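Local coordinates for protein luciferase-like enzymeAMP-CoA-ligase (Zophobas atratus, PDB 4W8O) that probably activates carboxylic acids with ATP and joins them to coenzyme A, as an AMP-CoA-ligase related to beetle luciferases, at residues Met324-Leu329 / Gly401-Gly406. Sequence-based numbering, arbitrary orientation.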
loop_
_atom_site.group_PDB
_atom_site.type_symbol
_atom_site.label_atom_id
_atom_site.label_comp_id
_atom_site.label_asym_id
_atom_site.label_seq_id
_atom_site.Cartn_x
_atom_site.Cartn_y
_atom_site.Cartn_z
ATOM N N MET A 324 -6.329 6.830 1.724
ATOM C CA MET A 324 -5.196 7.670 1.453
ATOM C C MET A 324 -3.969 7.176 2.191
ATOM O O MET A 324 -4.070 6.326 3.069
ATOM C CB MET A 324 -5.507 9.121 1.824
ATOM C CG MET A 324 -6.129 9.330 3.187
ATOM S SD MET A 324 -7.182 10.803 3.212
ATOM C CE MET A 324 -5.978 12.119 3.380
ATOM N N SER A 325 -2.816 7.731 1.826
ATOM C CA SER A 325 -1.543 7.300 2.387
ATOM C C SER A 325 -1.471 7.563 3.867
ATOM O O SER A 325 -0.827 6.816 4.600
ATOM C CB SER A 325 -0.392 8.014 1.687
ATOM O OG SER A 325 -0.475 7.768 0.301
ATOM N N GLU A 326 -2.157 8.616 4.301
ATOM C CA GLU A 326 -2.105 9.066 5.688
ATOM C C GLU A 326 -2.778 8.125 6.691
ATOM O O GLU A 326 -2.572 8.277 7.898
ATOM C CB GLU A 326 -2.749 10.451 5.821
ATOM C CG GLU A 326 -1.938 11.596 5.246
ATOM C CD GLU A 326 -2.094 11.778 3.747
ATOM O OE1 GLU A 326 -2.758 10.961 3.071
ATOM O OE2 GLU A 326 -1.531 12.758 3.246
ATOM N N ILE A 327 -3.588 7.185 6.210
ATOM C CA ILE A 327 -4.435 6.365 7.103
ATOM C C ILE A 327 -4.908 5.023 6.525
ATOM O O ILE A 327 -5.496 4.227 7.247
ATOM C CB ILE A 327 -5.672 7.173 7.554
ATOM C CG1 ILE A 327 -6.336 6.550 8.789
ATOM C CG2 ILE A 327 -6.653 7.331 6.397
ATOM C CD1 ILE A 327 -7.248 7.506 9.528
ATOM N N GLY A 328 -4.637 4.755 5.249
ATOM C CA GLY A 328 -5.086 3.525 4.616
ATOM C C GLY A 328 -6.550 3.611 4.212
ATOM O O GLY A 328 -7.050 4.683 3.863
ATOM N N LEU A 329 -7.232 2.475 4.268
ATOM C CA LEU A 329 -8.600 2.346 3.779
ATOM C C LEU A 329 -9.607 2.976 4.746
ATOM O O LEU A 329 -9.599 2.676 5.934
ATOM C CB LEU A 329 -8.914 0.862 3.561
ATOM C CG LEU A 329 -10.109 0.466 2.703
ATOM C CD1 LEU A 329 -10.156 1.222 1.389
ATOM C CD2 LEU A 329 -10.044 -1.034 2.448
ATOM N N GLY A 401 -8.419 15.740 17.156
ATOM C CA GLY A 401 -7.430 14.771 16.674
ATOM C C GLY A 401 -7.837 14.000 15.426
ATOM O O GLY A 401 -7.277 12.939 15.150
ATOM N N PHE A 402 -8.812 14.518 14.672
ATOM C CA PHE A 402 -9.255 13.867 13.435
ATOM C C PHE A 402 -8.401 14.364 12.288
ATOM O O PHE A 402 -8.110 15.551 12.213
ATOM C CB PHE A 402 -10.709 14.200 13.110
ATOM C CG PHE A 402 -11.725 13.388 13.874
ATOM C CD1 PHE A 402 -11.842 13.506 15.255
ATOM C CD2 PHE A 402 -12.595 12.539 13.201
ATOM C CE1 PHE A 402 -12.797 12.775 15.955
ATOM C CE2 PHE A 402 -13.547 11.804 13.892
ATOM C CZ PHE A 402 -13.648 11.918 15.272
ATOM N N LEU A 403 -8.014 13.456 11.393
ATOM C CA LEU A 403 -7.295 13.816 10.167
ATOM C C LEU A 403 -8.250 14.518 9.205
ATOM O O LEU A 403 -9.332 14.012 8.916
ATOM C CB LEU A 403 -6.709 12.570 9.489
ATOM C CG LEU A 403 -6.032 12.742 8.115
ATOM C CD1 LEU A 403 -4.685 13.450 8.239
ATOM C CD2 LEU A 403 -5.861 11.396 7.421
ATOM N N LYS A 404 -7.839 15.677 8.709
ATOM C CA LYS A 404 -8.588 16.381 7.668
ATOM C C LYS A 404 -8.209 15.751 6.334
ATOM O O LYS A 404 -7.048 15.799 5.952
ATOM C CB LYS A 404 -8.232 17.867 7.676
ATOM C CG LYS A 404 -8.471 18.557 9.013
ATOM C CD LYS A 404 -7.909 19.965 8.985
ATOM C CE LYS A 404 -7.934 20.611 10.353
ATOM N NZ LYS A 404 -7.022 21.792 10.394
ATOM N N THR A 405 -9.166 15.135 5.643
ATOM C CA THR A 405 -8.856 14.412 4.406
ATOM C C THR A 405 -8.597 15.342 3.229
ATOM O O THR A 405 -8.051 14.914 2.209
ATOM C CB THR A 405 -9.989 13.471 3.968
ATOM O OG1 THR A 405 -11.166 14.241 3.688
ATOM C CG2 THR A 405 -10.267 12.415 5.030
ATOM N N GLY A 406 -9.014 16.597 3.354
ATOM C CA GLY A 406 -8.951 17.534 2.239
ATOM C C GLY A 406 -10.012 17.286 1.184
ATOM O O GLY A 406 -9.974 17.902 0.116
#
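Two signature sequences of adenylate-forming enzymes meet where M324 and E326 of the G-Y-G-M-S-E motif pack on T405 and L403 of the T-G-D motif, joining the tight turn after strand 317-324 to the start of strand 403-411 in another sheet. M324 reaches across with its thioether and meets T405 at about a right angle. SD lies 3.9 Å from T405 CG2, and CE continues over the backbone to within 3.7 Å of T405 O, a carbonyl hydrogen-bonded to R422. A bend at the end of the methionine chain (chi3 -80°) carries CE onto that backbone. T405 meets the sulfur with its methyl branch, while OG1 is engaged by L377 O and D407 N. Beside it, the CD2 methyl of L403 packs 3.6 Å from E326 CB and also touches M324 CE and I327 CB. CG of L403 is anti to the backbone N (chi1 174°), which puts CD2 against the turn. Shortening M324 to an alanine would probably leave T405 CG2 and L403 CD2 without the thioether between them and a gap between the turn and strand 403-411. The turn is closed by backbone bonds between M324 and G328 in both directions and carries a classic beta bulge, I327 and G328 both facing M324. E326 OE1 hydrogen-bonds a polyethylene glycol fragment, probably from the crystallisation liquor, and M324 and E326 both belong to the pocket that holds this molecule. Such apposition of the two motifs is consistent with the adenylate-binding site of the ANL superfamily.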